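Local coordinates for chromosomal replication initiator protein DNAA (Helicobacter pylori, PDB 2WP0), which probably starts chromosomal replication by binding the origin in its ATP-bound form, this chain being mainly its N-terminal domain I, a module for oligomerization and regulator binding, at residues N28-S31 and Q32-Y35; P50-V53 and L54-T57; T56-T59 and A60-A64. One frame throughout, in Å; residues are numbered along the deposited sequence.

Interaction 1. Residues N28-S31 and Q32-Y35; sequences NYFS and QLKY
Gln32 folds its side chain back onto helix 23-30, just where a type I beta turn from Phe30 to Leu33 leads out of that helix and into the short strand 34-35. Two groups of one residue return to carbonyls of this helix. The backbone N of Gln32 donates to Tyr29 O at 3.0 Å, and its amide nitrogen NE2 reaches one residue further back, to Asn28 O at 2.8 Å. The side chain gets there because CG lies beside the backbone N (chi1 -57°), aiming back along the helix, and the chain then runs extended beyond CG. Asn28 O lies nearly in the plane of the Gln32 amide, whereas NE2 stands above the plane of the Asn28 carbonyl, 35° out of it. A side-chain amide thus takes up a late helical carbonyl while the backbone turns aside. NE2 also donates to the backbone of a chain of another protein, so one amide serves both this turn and a protein-protein contact.

The other side chains of the turn are largely apolar. Phe30 and Leu33 lie side by side and point the same way, with Phe30 CD1 3.9 Å from Leu33 CD2; the methyl approaches the ring obliquely. Phe30 extends this buried patch to Val15 and Leu66, and Leu33 packs on Phe47 of strand 44-49, so the turn joins helix 23-30 to the sheet through this apolar packing. Ser31, at the corner, has its own tie: OG is hydrogen-bonded to Tyr26 O, five residues back. Beyond the turn, Lys34 pairs through its backbone with Tyr48, continuing the chain as an edge strand within this subunit. The turn itself is closed by Leu33 N donating to Phe30 O at 3.0 Å.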
ATOM      1  N   ASN D  28      26.624  24.144  -3.526  1.00 42.61           N
ATOM      2  CA  ASN D  28      26.401  22.713  -3.594  1.00 38.73           C
ATOM      3  C   ASN D  28      26.588  22.124  -4.985  1.00 39.63           C
ATOM      4  O   ASN D  28      26.995  20.974  -5.137  1.00 37.53           O
ATOM      5  CB  ASN D  28      25.000  22.381  -3.080  1.00 36.09           C
ATOM      6  CG  ASN D  28      24.830  22.676  -1.593  1.00 34.60           C
ATOM      7  OD1 ASN D  28      23.709  22.797  -1.106  1.00 35.16           O
ATOM      8  ND2 ASN D  28      25.949  22.782  -0.862  1.00 33.42           N
ATOM      9  N   TYR D  29      26.279  22.906  -6.008  1.00 32.52           N
ATOM     10  CA  TYR D  29      26.294  22.382  -7.370  1.00 33.06           C
ATOM     11  C   TYR D  29      27.382  23.044  -8.201  1.00 36.89           C
ATOM     12  O   TYR D  29      28.427  22.439  -8.467  1.00 36.88           O
ATOM     13  CB  TYR D  29      24.900  22.501  -8.040  1.00 32.85           C
ATOM     14  CG  TYR D  29      23.882  21.546  -7.449  1.00 36.18           C
ATOM     15  CD1 TYR D  29      23.942  20.169  -7.720  1.00 28.67           C
ATOM     16  CD2 TYR D  29      22.876  22.003  -6.608  1.00 30.34           C
ATOM     17  CE1 TYR D  29      23.023  19.290  -7.180  1.00 32.86           C
ATOM     18  CE2 TYR D  29      21.952  21.125  -6.059  1.00 26.12           C
ATOM     19  CZ  TYR D  29      22.032  19.777  -6.352  1.00 31.52           C
ATOM     20  OH  TYR D  29      21.126  18.917  -5.797  1.00 29.85           O
ATOM     21  N   PHE D  30      27.135  24.290  -8.587  1.00 41.98           N
ATOM     22  CA  PHE D  30      27.906  24.915  -9.659  1.00 43.86           C
ATOM     23  C   PHE D  30      29.413  25.005  -9.413  1.00 44.48           C
ATOM     24  O   PHE D  30      30.197  24.815 -10.336  1.00 45.53           O
ATOM     25  CB  PHE D  30      27.325  26.278 -10.007  1.00 44.30           C
ATOM     26  CG  PHE D  30      25.988  26.206 -10.661  1.00 44.30           C
ATOM     27  CD1 PHE D  30      25.869  25.822 -11.985  1.00 45.56           C
ATOM     28  CD2 PHE D  30      24.840  26.518  -9.958  1.00 43.65           C
ATOM     29  CE1 PHE D  30      24.626  25.766 -12.604  1.00 46.12           C
ATOM     30  CE2 PHE D  30      23.581  26.459 -10.570  1.00 43.43           C
ATOM     31  CZ  PHE D  30      23.481  26.091 -11.891  1.00 44.85           C
ATOM     32  N   SER D  31      29.808  25.285  -8.178  1.00 37.54           N
ATOM     33  CA  SER D  31      31.222  25.393  -7.836  1.00 38.49           C
ATOM     34  C   SER D  31      32.048  24.151  -8.216  1.00 38.34           C
ATOM     35  O   SER D  31      33.248  24.253  -8.514  1.00 39.92           O
ATOM     36  CB  SER D  31      31.345  25.625  -6.343  1.00 38.55           C
ATOM     37  OG  SER D  31      30.442  24.782  -5.654  1.00 35.96           O
ATOM     38  N   GLN D  32      31.390  22.988  -8.202  1.00 57.15           N
ATOM     39  CA  GLN D  32      32.017  21.691  -8.467  1.00 56.15           C
ATOM     40  C   GLN D  32      32.194  21.378  -9.948  1.00 57.45           C
ATOM     41  O   GLN D  32      32.780  20.354 -10.319  1.00 57.13           O
ATOM     42  CB  GLN D  32      31.161  20.590  -7.864  1.00 53.29           C
ATOM     43  CG  GLN D  32      30.893  20.724  -6.375  1.00 51.45           C
ATOM     44  CD  GLN D  32      30.479  19.398  -5.771  1.00 49.94           C
ATOM     45  OE1 GLN D  32      31.215  18.408  -5.848  1.00 49.27           O
ATOM     46  NE2 GLN D  32      29.297  19.364  -5.178  1.00 49.73           N
ATOM     47  N   LEU D  33      31.652  22.264 -10.776  1.00 31.30           N
ATOM     48  CA  LEU D  33      31.669  22.156 -12.226  1.00 32.95           C
ATOM     49  C   LEU D  33      33.028  22.619 -12.750  1.00 31.70           C
ATOM     50  O   LEU D  33      33.630  23.548 -12.200  1.00 32.09           O
ATOM     51  CB  LEU D  33      30.580  23.078 -12.762  1.00 31.88           C
ATOM     52  CG  LEU D  33      29.672  22.627 -13.884  1.00 33.75           C
ATOM     53  CD1 LEU D  33      29.670  21.134 -13.893  1.00 33.40           C
ATOM     54  CD2 LEU D  33      28.292  23.188 -13.618  1.00 32.91           C
ATOM     55  N   LYS D  34      33.540  22.003 -13.802  1.00 63.47           N
ATOM     56  CA  LYS D  34      34.761  22.565 -14.340  1.00 66.72           C
ATOM     57  C   LYS D  34      34.927  22.435 -15.828  1.00 67.84           C
ATOM     58  O   LYS D  34      34.512  21.448 -16.431  1.00 65.49           O
ATOM     59  CB  LYS D  34      35.984  22.071 -13.590  1.00 65.39           C
ATOM     60  CG  LYS D  34      36.264  20.614 -13.707  1.00 64.53           C
ATOM     61  CD  LYS D  34      37.130  20.256 -12.538  1.00 63.34           C
ATOM     62  CE  LYS D  34      37.888  21.497 -12.097  1.00 64.99           C
ATOM     63  NZ  LYS D  34      38.109  21.508 -10.632  1.00 64.77           N
ATOM     64  N   TYR D  35      35.562  23.456 -16.398  1.00 57.67           N
ATOM     65  CA  TYR D  35      35.530  23.687 -17.831  1.00 57.23           C
ATOM     66  C   TYR D  35      36.464  22.792 -18.629  1.00 57.25           C
ATOM     67  O   TYR D  35      37.518  22.365 -18.144  1.00 58.75           O
ATOM     68  CB  TYR D  35      35.815  25.157 -18.136  1.00 59.78           C
ATOM     69  CG  TYR D  35      35.495  25.553 -19.561  1.00 58.99           C
ATOM     70  CD1 TYR D  35      34.285  25.188 -20.149  1.00 56.26           C
ATOM     71  CD2 TYR D  35      36.396  26.293 -20.314  1.00 60.89           C
ATOM     72  CE1 TYR D  35      33.982  25.548 -21.441  1.00 55.62           C
ATOM     73  CE2 TYR D  35      36.103  26.656 -21.604  1.00 60.40           C
ATOM     74  CZ  TYR D  35      34.897  26.283 -22.164  1.00 57.80           C
ATOM     75  OH  TYR D  35      34.615  26.649 -23.461  1.00 57.95           O
TER

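Interaction 2. Residues P50-V53 and L54-T57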
ATOM      1  N   PRO D  50      32.374  16.047 -10.878  1.00 56.14           N
ATOM      2  CA  PRO D  50      33.173  15.023 -10.203  1.00 54.67           C
ATOM      3  C   PRO D  50      32.546  13.654 -10.359  1.00 51.53           C
ATOM      4  O   PRO D  50      33.253  12.672 -10.565  1.00 51.14           O
ATOM      5  CB  PRO D  50      33.096  15.435  -8.738  1.00 52.57           C
ATOM      6  CG  PRO D  50      32.662  16.865  -8.752  1.00 54.79           C
ATOM      7  CD  PRO D  50      31.811  17.029  -9.943  1.00 55.47           C
ATOM      8  N   ASN D  51      31.225  13.589 -10.265  1.00 46.48           N
ATOM      9  CA  ASN D  51      30.553  12.308 -10.334  1.00 43.79           C
ATOM     10  C   ASN D  51      29.255  12.331 -11.145  1.00 44.06           C
ATOM     11  O   ASN D  51      28.816  13.378 -11.641  1.00 45.98           O
ATOM     12  CB  ASN D  51      30.281  11.808  -8.928  1.00 40.15           C
ATOM     13  CG  ASN D  51      29.482  12.790  -8.123  1.00 39.29           C
ATOM     14  OD1 ASN D  51      28.326  13.067  -8.437  1.00 39.43           O
ATOM     15  ND2 ASN D  51      30.094  13.348  -7.091  1.00 40.10           N
ATOM     16  N   GLN D  52      28.640  11.160 -11.258  1.00 49.79           N
ATOM     17  CA  GLN D  52      27.467  10.969 -12.101  1.00 49.01           C
ATOM     18  C   GLN D  52      26.190  11.675 -11.629  1.00 47.39           C
ATOM     19  O   GLN D  52      25.503  12.309 -12.438  1.00 47.83           O
ATOM     20  CB  GLN D  52      27.187   9.482 -12.279  1.00 47.93           C
ATOM     21  CG  GLN D  52      26.111   9.176 -13.300  1.00 45.24           C
ATOM     22  CD  GLN D  52      26.418   9.758 -14.666  1.00 44.72           C
ATOM     23  OE1 GLN D  52      27.449   9.460 -15.268  1.00 45.71           O
ATOM     24  NE2 GLN D  52      25.516  10.591 -15.164  1.00 43.94           N
ATOM     25  N   VAL D  53      25.852  11.545 -10.348  1.00 28.23           N
ATOM     26  CA  VAL D  53      24.670  12.217  -9.823  1.00 26.84           C
ATOM     27  C   VAL D  53      24.764  13.725 -10.035  1.00 27.67           C
ATOM     28  O   VAL D  53      23.774  14.366 -10.398  1.00 27.57           O
ATOM     29  CB  VAL D  53      24.461  11.948  -8.331  1.00 25.45           C
ATOM     30  CG1 VAL D  53      23.437  12.919  -7.749  1.00 24.68           C
ATOM     31  CG2 VAL D  53      24.025  10.538  -8.118  1.00 23.63           C
ATOM     32  N   LEU D  54      25.950  14.299  -9.819  1.00 33.88           N
ATOM     33  CA  LEU D  54      26.135  15.733 -10.075  1.00 37.04           C
ATOM     34  C   LEU D  54      25.969  16.048 -11.552  1.00 39.63           C
ATOM     35  O   LEU D  54      25.238  16.981 -11.916  1.00 40.83           O
ATOM     36  CB  LEU D  54      27.483  16.246  -9.555  1.00 38.63           C
ATOM     37  CG  LEU D  54      27.256  16.644  -8.099  1.00 36.26           C
ATOM     38  CD1 LEU D  54      28.369  16.289  -7.128  1.00 35.98           C
ATOM     39  CD2 LEU D  54      26.640  18.019  -7.877  1.00 37.42           C
ATOM     40  N   CYS D  55      26.638  15.263 -12.396  1.00 45.28           N
ATOM     41  CA  CYS D  55      26.506  15.448 -13.830  1.00 46.85           C
ATOM     42  C   CYS D  55      25.034  15.398 -14.245  1.00 44.31           C
ATOM     43  O   CYS D  55      24.592  16.161 -15.107  1.00 45.08           O
ATOM     44  CB  CYS D  55      27.330  14.417 -14.606  1.00 46.03           C
ATOM     45  SG  CYS D  55      27.132  14.484 -16.428  1.00 46.41           S
ATOM     46  N   THR D  56      24.270  14.519 -13.609  1.00 34.56           N
ATOM     47  CA  THR D  56      22.871  14.327 -13.977  1.00 32.29           C
ATOM     48  C   THR D  56      21.941  15.378 -13.384  1.00 32.33           C
ATOM     49  O   THR D  56      21.073  15.905 -14.086  1.00 33.02           O
ATOM     50  CB  THR D  56      22.383  12.921 -13.588  1.00 28.90           C
ATOM     51  OG1 THR D  56      23.033  11.961 -14.419  1.00 28.41           O
ATOM     52  CG2 THR D  56      20.875  12.788 -13.772  1.00 26.64           C
ATOM     53  N   THR D  57      22.114  15.683 -12.098  1.00 25.74           N
ATOM     54  CA  THR D  57      21.228  16.638 -11.420  1.00 27.53           C
ATOM     55  C   THR D  57      21.418  18.037 -11.959  1.00 29.46           C
ATOM     56  O   THR D  57      20.460  18.735 -12.298  1.00 30.03           O
ATOM     57  CB  THR D  57      21.452  16.649  -9.911  1.00 26.44           C
ATOM     58  OG1 THR D  57      21.261  15.317  -9.408  1.00 23.81           O
ATOM     59  CG2 THR D  57      20.473  17.623  -9.234  1.00 24.90           C
TER
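Asn51 and Leu54 open helix 52-71 as a textbook N-cap, their side chains meeting at a slant. With chi1 at 57°, the carboxamide of Asn51 turns over the first helical turn, and OD1 accepts from Leu54 N at 3.0 Å, the N-H pointing almost straight along the side-chain carbonyl. Its other branch, ND2, runs beside the methyl CD1 of Leu54, so one amide caps the helix with its oxygen and rests against an apolar group. Pro50 CD adds a looser touch on Leu54 CB, at 4.4 Å.

The next residue, Gln52, bends at its second torsion and reaches one turn ahead to Thr56: NE2 donates to Thr56 OG1 at 2.9 Å, the hydroxyl oxygen lying in the plane of the amide. Val53 and Thr57 instead run side by side, pointing the same way, with Val53 CG1 3.6 Å from Thr57 OG1. That hydroxyl donates to Val53 O at 2.9 Å, while Thr57 N reaches the same oxygen at 2.7 Å from the opposite face of its plane. Chemically, the contact implies polar groups settled within the helix: an amide hydrogen at its start is capped, and a buried threonine hydroxyl is spent on a backbone carbonyl.

Interaction 3. Residues T56-T59 and A60-A64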
ATOM      1  N   THR D  56      24.270  14.519 -13.609  1.00 34.56           N
ATOM      2  CA  THR D  56      22.871  14.327 -13.977  1.00 32.29           C
ATOM      3  C   THR D  56      21.941  15.378 -13.384  1.00 32.33           C
ATOM      4  O   THR D  56      21.073  15.905 -14.086  1.00 33.02           O
ATOM      5  CB  THR D  56      22.383  12.921 -13.588  1.00 28.90           C
ATOM      6  OG1 THR D  56      23.033  11.961 -14.419  1.00 28.41           O
ATOM      7  CG2 THR D  56      20.875  12.788 -13.772  1.00 26.64           C
ATOM      8  N   THR D  57      22.114  15.683 -12.098  1.00 25.74           N
ATOM      9  CA  THR D  57      21.228  16.638 -11.420  1.00 27.53           C
ATOM     10  C   THR D  57      21.418  18.037 -11.959  1.00 29.46           C
ATOM     11  O   THR D  57      20.460  18.735 -12.298  1.00 30.03           O
ATOM     12  CB  THR D  57      21.452  16.649  -9.911  1.00 26.44           C
ATOM     13  OG1 THR D  57      21.261  15.317  -9.408  1.00 23.81           O
ATOM     14  CG2 THR D  57      20.473  17.623  -9.234  1.00 24.90           C
ATOM     15  N   ILE D  58      22.677  18.434 -12.040  1.00 27.95           N
ATOM     16  CA  ILE D  58      22.986  19.703 -12.630  1.00 32.09           C
ATOM     17  C   ILE D  58      22.314  19.744 -14.005  1.00 32.59           C
ATOM     18  O   ILE D  58      21.475  20.618 -14.251  1.00 34.48           O
ATOM     19  CB  ILE D  58      24.504  19.928 -12.728  1.00 34.96           C
ATOM     20  CG1 ILE D  58      25.114  20.078 -11.346  1.00 35.50           C
ATOM     21  CG2 ILE D  58      24.816  21.179 -13.500  1.00 39.58           C
ATOM     22  CD1 ILE D  58      26.558  20.446 -11.416  1.00 38.25           C
ATOM     23  N   THR D  59      22.657  18.796 -14.882  1.00 25.67           N
ATOM     24  CA  THR D  59      22.125  18.798 -16.253  1.00 23.42           C
ATOM     25  C   THR D  59      20.589  18.920 -16.268  1.00 21.65           C
ATOM     26  O   THR D  59      20.020  19.701 -17.028  1.00 21.46           O
ATOM     27  CB  THR D  59      22.538  17.552 -17.064  1.00 19.65           C
ATOM     28  OG1 THR D  59      23.857  17.705 -17.591  1.00 20.79           O
ATOM     29  CG2 THR D  59      21.597  17.372 -18.221  1.00 16.06           C
ATOM     30  N   ALA D  60      19.927  18.157 -15.404  1.00 28.29           N
ATOM     31  CA  ALA D  60      18.471  18.196 -15.316  1.00 29.42           C
ATOM     32  C   ALA D  60      17.933  19.534 -14.783  1.00 29.51           C
ATOM     33  O   ALA D  60      16.955  20.060 -15.306  1.00 29.91           O
ATOM     34  CB  ALA D  60      17.934  17.006 -14.490  1.00 25.49           C
ATOM     35  N   LYS D  61      18.540  20.103 -13.752  1.00 38.59           N
ATOM     36  CA  LYS D  61      17.923  21.299 -13.193  1.00 41.09           C
ATOM     37  C   LYS D  61      18.498  22.645 -13.632  1.00 46.48           C
ATOM     38  O   LYS D  61      17.876  23.676 -13.399  1.00 49.11           O
ATOM     39  CB  LYS D  61      17.760  21.217 -11.667  1.00 38.75           C
ATOM     40  CG  LYS D  61      19.002  20.891 -10.881  1.00 38.15           C
ATOM     41  CD  LYS D  61      18.720  21.058  -9.389  1.00 36.36           C
ATOM     42  CE  LYS D  61      17.325  20.567  -9.043  1.00 32.87           C
ATOM     43  NZ  LYS D  61      16.663  21.511  -8.100  1.00 32.83           N
ATOM     44  N   TYR D  62      19.643  22.646 -14.304  1.00 30.56           N
ATOM     45  CA  TYR D  62      20.300  23.914 -14.614  1.00 34.47           C
ATOM     46  C   TYR D  62      20.848  23.968 -16.023  1.00 34.51           C
ATOM     47  O   TYR D  62      21.418  24.981 -16.432  1.00 31.96           O
ATOM     48  CB  TYR D  62      21.452  24.185 -13.648  1.00 34.98           C
ATOM     49  CG  TYR D  62      21.061  24.115 -12.202  1.00 34.07           C
ATOM     50  CD1 TYR D  62      20.010  24.877 -11.719  1.00 34.25           C
ATOM     51  CD2 TYR D  62      21.751  23.300 -11.314  1.00 31.81           C
ATOM     52  CE1 TYR D  62      19.639  24.821 -10.396  1.00 33.76           C
ATOM     53  CE2 TYR D  62      21.391  23.243  -9.970  1.00 29.89           C
ATOM     54  CZ  TYR D  62      20.329  24.016  -9.526  1.00 30.92           C
ATOM     55  OH  TYR D  62      19.923  23.992  -8.216  1.00 28.65           O
ATOM     56  N   GLY D  63      20.710  22.872 -16.755  1.00 32.24           N
ATOM     57  CA  GLY D  63      21.222  22.821 -18.113  1.00 31.12           C
ATOM     58  C   GLY D  63      20.688  23.951 -18.951  1.00 32.43           C
ATOM     59  O   GLY D  63      21.419  24.532 -19.742  1.00 35.60           O
ATOM     60  N   ALA D  64      19.410  24.269 -18.781  1.00 30.30           N
ATOM     61  CA  ALA D  64      18.802  25.335 -19.572  1.00 31.86           C
ATOM     62  C   ALA D  64      19.306  26.691 -19.105  1.00 37.34           C
ATOM     63  O   ALA D  64      19.588  27.567 -19.923  1.00 39.44           O
ATOM     64  CB  ALA D  64      17.303  25.278 -19.494  1.00 31.25           C
TER
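Thr57 and Lys61 lie side by side, pointing the same way, the threonine methyl CG2 sitting 3.9 Å from Lys61 CD. The first torsion of Lys61 (chi1 53°) sets CG between its own backbone N and carbonyl carbon, which brings CG and CD alongside Thr57, before bends at chi3 and chi4 lead the end of the chain away. Its CG also lies over one face of the following Tyr62 ring, 3.5 Å above the plane and offset toward the rim. On the neighbouring flank Ile58 CG2 touches Tyr62 CD2 at 4.3 Å, a loose apolar contact between two buried residues, while the methyl of Ala60 rests near the carbonyl oxygen of Thr56.

Beneath these side chains runs the backbone bonding of the helix. Ala60 N donates to Thr56 O, and Lys61 N to Thr57 O at 2.8 Å. Tyr62 N meets Ile58 O at 2.7 Å, nearly in line with the carbonyl bond. The next step is weaker: Gly63 N to Thr59 O is a weak bond of 3.3 Å, accompanied by a CA-H...O contact from Gly63 to the same oxygen.

The polar ends are placed by an outer shell. Tyr62 OH is hydrogen-bonded to Glu25, which ties this helix to helix 23-30, and Thr59 OG1 turns back to Cys55 O. Outside the two segments, Lys61 NZ pairs in a salt bridge with an acidic side chain on a chain of another protein, and Ala60 meets an apolar side chain on a second such chain, consistent with the role of domain I in binding regulators. Together these turns belong to the long connecting helix of a beta-alpha-beta unit, in which helix 52-71 links the parallel strands 44-49 and 84-89 of domain I.

Overall arrangement
Interactions 2 and 3 are successive turns of helix 52-71, sharing Thr56 and Thr57, with centres about 9 Å apart. Interaction 1 comes earlier in the chain yet packs against both, its centre about 10 Å from that of interaction 2 and about 12 Å from that of interaction 3. Tyr29 is shared by these contacts: its CD1 lies 3.5 Å from Leu54 CD2 and 3.8 Å from Ile58 CG1, and its CE1 is 3.7 Å from Thr57 CG2. Phe30 meets Tyr62 further along, and Gln32 touches Pro50 at the helix start. Residues of helix 23-30 thereby pack against helix 52-71, forming part of the interior of domain I.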